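Anti-sigma-factor antagonist (stas) domain protein (PDB 3ZXN) is RsbS, a STAS-domain protein that probably forms part of the stressosome scaffold and so takes part in controlling secondary messenger signalling. Local coordinates at residues I65-L70 and L76-T81; W14-E19 and E32-N37. The protein carries 1 engineered substitution. All coordinates share one frame; numbering follows the deposited sequence.

Contact 1 of 2, residues I65-L70 and L76-T81; sequences IEISRL and LPFVLT
Ser-68 of helix 58-74 meets the ring of Phe-78, at the start of strand 78-81, obliquely through its CB and CA. CB of Ser-68 stands 3.9 Å from CE2 of Phe-78, and the Ser-68 CA lies 4.0 Å from CD2 of the same ring, so the CD2-CE2 side of the ring meets Ser-68, while CZ meets Ile-67. This preceding residue of the helix also approaches obliquely: its CG2 branch comes to 4.3 Å from CZ of Phe-78, displaced from the ring centre toward the rim. The two backbones are closest at this same place, with Ser-68 CA and Phe-78 CA 7.1 Å apart. The ring reaches the helix because CG of Phe-78 is anti to the backbone N (chi1 171°), on a CB that already points at the helix.

Further out, Phe-78 also packs on Leu-46 and Ile-48 of strand 45-49 and on Met-101, while Ile-67 turns to Lys-31 and Leu-34 of helix 25-38. Helix and strand are the last two elements of the beta-alpha-beta unit formed by strand 45-49, helix 58-74 and strand 78-81. The short side chain of Ser-68 is consistent with the close approach of the helix backbone to an aromatic ring. The closest approaches are all between carbons, so the contact is one of dispersion and apolar burial, without a directional polar bond between the two segments.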
loop_
_atom_site.group_PDB
_atom_site.type_symbol
_atom_site.label_atom_id
_atom_site.label_comp_id
_atom_site.label_asym_id
_atom_site.label_seq_id
_atom_site.Cartn_x
_atom_site.Cartn_y
_atom_site.Cartn_z
ATOM N N ILE A 65 1.487 -1.424 8.244
ATOM C CA ILE A 65 2.658 -0.906 8.948
ATOM C C ILE A 65 3.933 -1.658 8.536
ATOM O O ILE A 65 4.987 -1.043 8.358
ATOM C CB ILE A 65 2.483 -0.916 10.501
ATOM C CG1 ILE A 65 1.326 -0.010 10.928
ATOM C CG2 ILE A 65 3.766 -0.470 11.189
ATOM C CD1 ILE A 65 0.913 -0.163 12.402
ATOM N N GLU A 66 3.848 -2.978 8.381
ATOM C CA GLU A 66 5.026 -3.756 8.010
ATOM C C GLU A 66 5.470 -3.451 6.576
ATOM O O GLU A 66 6.649 -3.229 6.316
ATOM C CB GLU A 66 4.772 -5.248 8.211
ATOM C CG GLU A 66 4.618 -5.628 9.685
ATOM C CD GLU A 66 4.229 -7.079 9.884
ATOM O OE1 GLU A 66 4.490 -7.901 8.982
ATOM O OE2 GLU A 66 3.650 -7.391 10.942
ATOM N N ILE A 67 4.522 -3.426 5.652
ATOM C CA ILE A 67 4.863 -3.082 4.268
ATOM C C ILE A 67 5.522 -1.703 4.205
ATOM O O ILE A 67 6.537 -1.511 3.536
ATOM C CB ILE A 67 3.620 -3.138 3.367
ATOM C CG1 ILE A 67 3.148 -4.589 3.224
ATOM C CG2 ILE A 67 3.917 -2.499 1.992
ATOM C CD1 ILE A 67 1.727 -4.746 2.650
ATOM N N SER A 68 4.936 -0.740 4.909
ATOM C CA SER A 68 5.485 0.609 4.975
ATOM C C SER A 68 6.931 0.636 5.505
ATOM O O SER A 68 7.814 1.275 4.919
ATOM C CB SER A 68 4.586 1.488 5.850
ATOM O OG SER A 68 5.116 2.793 5.984
ATOM N N ARG A 69 7.178 -0.060 6.610
ATOM C CA ARG A 69 8.531 -0.097 7.169
ATOM C C ARG A 69 9.539 -0.724 6.221
ATOM O O ARG A 69 10.663 -0.244 6.089
ATOM C CB ARG A 69 8.559 -0.864 8.505
ATOM C CG ARG A 69 8.200 -0.040 9.723
ATOM C CD ARG A 69 9.110 1.175 9.881
ATOM N NE ARG A 69 10.417 0.862 10.463
ATOM C CZ ARG A 69 11.584 1.100 9.866
ATOM N NH1 ARG A 69 11.620 1.648 8.652
ATOM N NH2 ARG A 69 12.717 0.790 10.484
ATOM N N LEU A 70 9.154 -1.837 5.607
ATOM C CA LEU A 70 10.044 -2.524 4.679
ATOM C C LEU A 70 10.308 -1.672 3.436
ATOM O O LEU A 70 11.446 -1.563 2.969
ATOM C CB LEU A 70 9.492 -3.907 4.317
ATOM C CG LEU A 70 9.686 -4.937 5.453
ATOM C CD1 LEU A 70 8.802 -6.148 5.263
ATOM C CD2 LEU A 70 11.145 -5.349 5.535
ATOM N N LEU A 76 12.169 2.016 -1.398
ATOM C CA LEU A 76 11.084 1.954 -2.377
ATOM C C LEU A 76 10.006 2.985 -2.050
ATOM O O LEU A 76 9.334 2.883 -1.026
ATOM C CB LEU A 76 10.486 0.542 -2.408
ATOM C CG LEU A 76 9.368 0.255 -3.416
ATOM C CD1 LEU A 76 9.883 0.289 -4.866
ATOM C CD2 LEU A 76 8.732 -1.090 -3.103
ATOM N N PRO A 77 9.851 4.010 -2.907
ATOM C CA PRO A 77 8.749 4.950 -2.679
ATOM C C PRO A 77 7.400 4.237 -2.548
ATOM O O PRO A 77 7.105 3.343 -3.328
ATOM C CB PRO A 77 8.769 5.817 -3.958
ATOM C CG PRO A 77 10.216 5.835 -4.352
ATOM C CD PRO A 77 10.734 4.445 -4.005
ATOM N N PHE A 78 6.578 4.664 -1.595
ATOM C CA PHE A 78 5.340 3.966 -1.288
ATOM C C PHE A 78 4.223 4.974 -1.051
ATOM O O PHE A 78 4.404 5.902 -0.281
ATOM C CB PHE A 78 5.545 3.108 -0.017
ATOM C CG PHE A 78 4.281 2.510 0.538
ATOM C CD1 PHE A 78 3.442 1.748 -0.257
ATOM C CD2 PHE A 78 3.948 2.670 1.874
ATOM C CE1 PHE A 78 2.276 1.182 0.267
ATOM C CE2 PHE A 78 2.795 2.093 2.396
ATOM C CZ PHE A 78 1.959 1.356 1.591
ATOM N N VAL A 79 3.085 4.794 -1.724
ATOM C CA VAL A 79 1.921 5.638 -1.481
ATOM C C VAL A 79 0.683 4.777 -1.209
ATOM O O VAL A 79 0.441 3.778 -1.882
ATOM C CB VAL A 79 1.685 6.666 -2.641
ATOM C CG1 VAL A 79 1.415 5.958 -3.946
ATOM C CG2 VAL A 79 0.554 7.647 -2.298
ATOM N N LEU A 80 -0.074 5.165 -0.181
ATOM C CA LEU A 80 -1.295 4.474 0.211
ATOM C C LEU A 80 -2.460 5.342 -0.254
ATOM O O LEU A 80 -2.435 6.551 -0.033
ATOM C CB LEU A 80 -1.355 4.320 1.737
ATOM C CG LEU A 80 -2.526 3.532 2.325
ATOM C CD1 LEU A 80 -2.441 2.054 1.926
ATOM C CD2 LEU A 80 -2.584 3.680 3.851
ATOM N N THR A 81 -3.445 4.734 -0.915
ATOM C CA THR A 81 -4.515 5.498 -1.558
ATOM C C THR A 81 -5.911 4.976 -1.213
ATOM O O THR A 81 -6.070 3.828 -0.781
ATOM C CB THR A 81 -4.350 5.546 -3.128
ATOM O OG1 THR A 81 -4.611 4.262 -3.698
ATOM C CG2 THR A 81 -2.946 5.992 -3.538
#

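Contact 2 of 2, residues W14-E19 and E32-N37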
loop_
_atom_site.group_PDB
_atom_site.type_symbol
_atom_site.label_atom_id
_atom_site.label_comp_id
_atom_site.label_asym_id
_atom_site.label_seq_id
_atom_site.Cartn_x
_atom_site.Cartn_y
_atom_site.Cartn_z
ATOM N N TRP A 14 4.816 -0.947 -8.937
ATOM C CA TRP A 14 3.935 -1.972 -8.421
ATOM C C TRP A 14 2.623 -1.306 -8.086
ATOM O O TRP A 14 2.616 -0.230 -7.490
ATOM C CB TRP A 14 4.525 -2.573 -7.118
ATOM C CG TRP A 14 5.895 -3.185 -7.304
ATOM C CD1 TRP A 14 7.101 -2.662 -6.900
ATOM C CD2 TRP A 14 6.191 -4.426 -7.943
ATOM N NE1 TRP A 14 8.129 -3.515 -7.246
ATOM C CE2 TRP A 14 7.597 -4.607 -7.883
ATOM C CE3 TRP A 14 5.406 -5.414 -8.546
ATOM C CZ2 TRP A 14 8.227 -5.729 -8.409
ATOM C CZ3 TRP A 14 6.040 -6.530 -9.076
ATOM C CH2 TRP A 14 7.437 -6.677 -9.001
ATOM N N VAL A 15 1.519 -1.947 -8.471
ATOM C CA VAL A 15 0.177 -1.449 -8.197
ATOM C C VAL A 15 -0.697 -2.564 -7.623
ATOM O O VAL A 15 -0.788 -3.662 -8.196
ATOM C CB VAL A 15 -0.524 -0.902 -9.487
ATOM C CG1 VAL A 15 -1.969 -0.595 -9.187
ATOM C CG2 VAL A 15 0.201 0.326 -10.034
ATOM N N VAL A 16 -1.325 -2.284 -6.485
ATOM C CA VAL A 16 -2.144 -3.260 -5.784
ATOM C C VAL A 16 -3.431 -2.604 -5.294
ATOM O O VAL A 16 -3.400 -1.503 -4.753
ATOM C CB VAL A 16 -1.404 -3.815 -4.520
ATOM C CG1 VAL A 16 -2.333 -4.698 -3.692
ATOM C CG2 VAL A 16 -0.146 -4.573 -4.920
ATOM N N ALA A 17 -4.561 -3.278 -5.476
ATOM C CA ALA A 17 -5.795 -2.833 -4.839
ATOM C C ALA A 17 -6.316 -3.933 -3.935
ATOM O O ALA A 17 -6.547 -5.056 -4.374
ATOM C CB ALA A 17 -6.855 -2.435 -5.875
ATOM N N ILE A 18 -6.498 -3.598 -2.668
ATOM C CA ILE A 18 -6.962 -4.573 -1.687
ATOM C C ILE A 18 -8.482 -4.544 -1.596
ATOM O O ILE A 18 -9.073 -3.507 -1.297
ATOM C CB ILE A 18 -6.345 -4.308 -0.312
ATOM C CG1 ILE A 18 -4.826 -4.500 -0.366
ATOM C CG2 ILE A 18 -6.942 -5.247 0.735
ATOM C CD1 ILE A 18 -4.112 -4.055 0.895
ATOM N N GLU A 19 -9.113 -5.684 -1.872
ATOM C CA GLU A 19 -10.569 -5.786 -1.830
ATOM C C GLU A 19 -11.028 -6.497 -0.548
ATOM O O GLU A 19 -10.206 -7.005 0.215
ATOM C CB GLU A 19 -11.085 -6.505 -3.082
ATOM C CG GLU A 19 -10.632 -5.874 -4.414
ATOM C CD GLU A 19 -11.443 -4.632 -4.817
ATOM O OE1 GLU A 19 -12.657 -4.589 -4.510
ATOM O OE2 GLU A 19 -10.866 -3.702 -5.442
ATOM N N GLU A 32 2.926 -11.605 2.079
ATOM C CA GLU A 32 4.069 -12.449 1.754
ATOM C C GLU A 32 4.432 -12.395 0.277
ATOM O O GLU A 32 5.603 -12.252 -0.074
ATOM C CB GLU A 32 3.813 -13.896 2.191
ATOM C CG GLU A 32 3.837 -14.074 3.703
ATOM C CD GLU A 32 3.465 -15.482 4.142
ATOM O OE1 GLU A 32 2.931 -16.253 3.312
ATOM O OE2 GLU A 32 3.703 -15.813 5.326
ATOM N N GLU A 33 3.433 -12.510 -0.592
ATOM C CA GLU A 33 3.688 -12.447 -2.028
ATOM C C GLU A 33 4.185 -11.063 -2.449
ATOM O O GLU A 33 5.085 -10.943 -3.294
ATOM C CB GLU A 33 2.439 -12.842 -2.828
ATOM C CG GLU A 33 2.642 -12.768 -4.343
ATOM C CD GLU A 33 1.399 -13.131 -5.155
ATOM O OE1 GLU A 33 0.314 -13.323 -4.557
ATOM O OE2 GLU A 33 1.514 -13.216 -6.399
ATOM N N LEU A 34 3.591 -10.015 -1.881
ATOM C CA LEU A 34 3.998 -8.655 -2.228
ATOM C C LEU A 34 5.464 -8.459 -1.856
ATOM O O LEU A 34 6.273 -8.001 -2.664
ATOM C CB LEU A 34 3.130 -7.612 -1.514
ATOM C CG LEU A 34 3.504 -6.152 -1.830
ATOM C CD1 LEU A 34 3.224 -5.802 -3.301
ATOM C CD2 LEU A 34 2.784 -5.177 -0.908
ATOM N N LEU A 35 5.806 -8.826 -0.626
ATOM C CA LEU A 35 7.168 -8.641 -0.153
ATOM C C LEU A 35 8.134 -9.444 -0.999
ATOM O O LEU A 35 9.216 -8.971 -1.305
ATOM C CB LEU A 35 7.308 -8.992 1.341
ATOM C CG LEU A 35 6.491 -8.110 2.295
ATOM C CD1 LEU A 35 6.573 -8.599 3.752
ATOM C CD2 LEU A 35 6.929 -6.655 2.188
ATOM N N HIS A 36 7.742 -10.653 -1.391
ATOM C CA HIS A 36 8.597 -11.440 -2.264
ATOM C C HIS A 36 8.817 -10.695 -3.582
ATOM O O HIS A 36 9.946 -10.571 -4.061
ATOM C CB HIS A 36 8.000 -12.831 -2.517
ATOM C CG HIS A 36 8.732 -13.615 -3.559
ATOM N ND1 HIS A 36 9.911 -14.282 -3.301
ATOM C CD2 HIS A 36 8.467 -13.813 -4.872
ATOM C CE1 HIS A 36 10.334 -14.869 -4.408
ATOM N NE2 HIS A 36 9.477 -14.596 -5.377
ATOM N N ASN A 37 7.734 -10.186 -4.163
ATOM C CA ASN A 37 7.844 -9.472 -5.437
ATOM C C ASN A 37 8.732 -8.233 -5.366
ATOM O O ASN A 37 9.612 -8.055 -6.207
ATOM C CB ASN A 37 6.456 -9.105 -5.994
ATOM C CG ASN A 37 5.616 -10.333 -6.321
ATOM O OD1 ASN A 37 4.482 -10.463 -5.865
ATOM N ND2 ASN A 37 6.180 -11.247 -7.096
#
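In the STAS fold, a mixed beta-sheet packed against helices, this contact sets helix 25-38 against strand 13-17, which runs antiparallel to strand 7-10 and parallel to strand 45-49. It has two points of touch along the strand. Toward the end of the helix, the six-membered ring of Trp-14 lies against Asn-37, whose CB sits over one face of the indole, on its CZ3-CH2 side, 4.0 Å from both CZ3 and CH2. CG of Trp-14 lies anti to the carbonyl carbon (chi1 -59°), and from there the indole extends to the last turn of the helix. The planes of the indole and the Asn-37 amide are tilted by 27°.

Other residues fill in round the indole: Lys-9 makes a cation-pi interaction with it, and Ile-7, Ile-38 and Leu-46 also touch it. Two residues further along the strand, Val-16 sends CG2 to CD1 of Leu-34, 3.9 Å away, an aliphatic contact at the level where Val-16 CA and Leu-34 CA are 8.9 Å apart. Leu-34 packs as well on Leu-46 and Ile-48 of the neighbouring strand. Backbone takes part too at the Trp-14 end, where the carbonyl O of Asn-37 comes to 3.5 Å from CZ2 of the indole.

The two contacts lie in series along the chain, contact 2 closing before contact 1 opens, and their centres are 11 Å apart within one STAS domain. Each sets a helix on the same mixed sheet, and strand 45-49 lies between strands 13-17 and 78-81. The two helices, 25-38 and 58-74, meet each other directly: Ile-67 CD1 is 3.7 Å from Leu-34 CD2, and Leu-70 CD1 is 3.6 Å from Leu-35 CD2. Ile-67 and Leu-34 thus each serve a helix-strand contact and the helix-helix seam. In this domain the two helix-on-sheet contacts join through that buried pair, while Leu-70 and Leu-35 meet nearer the surface.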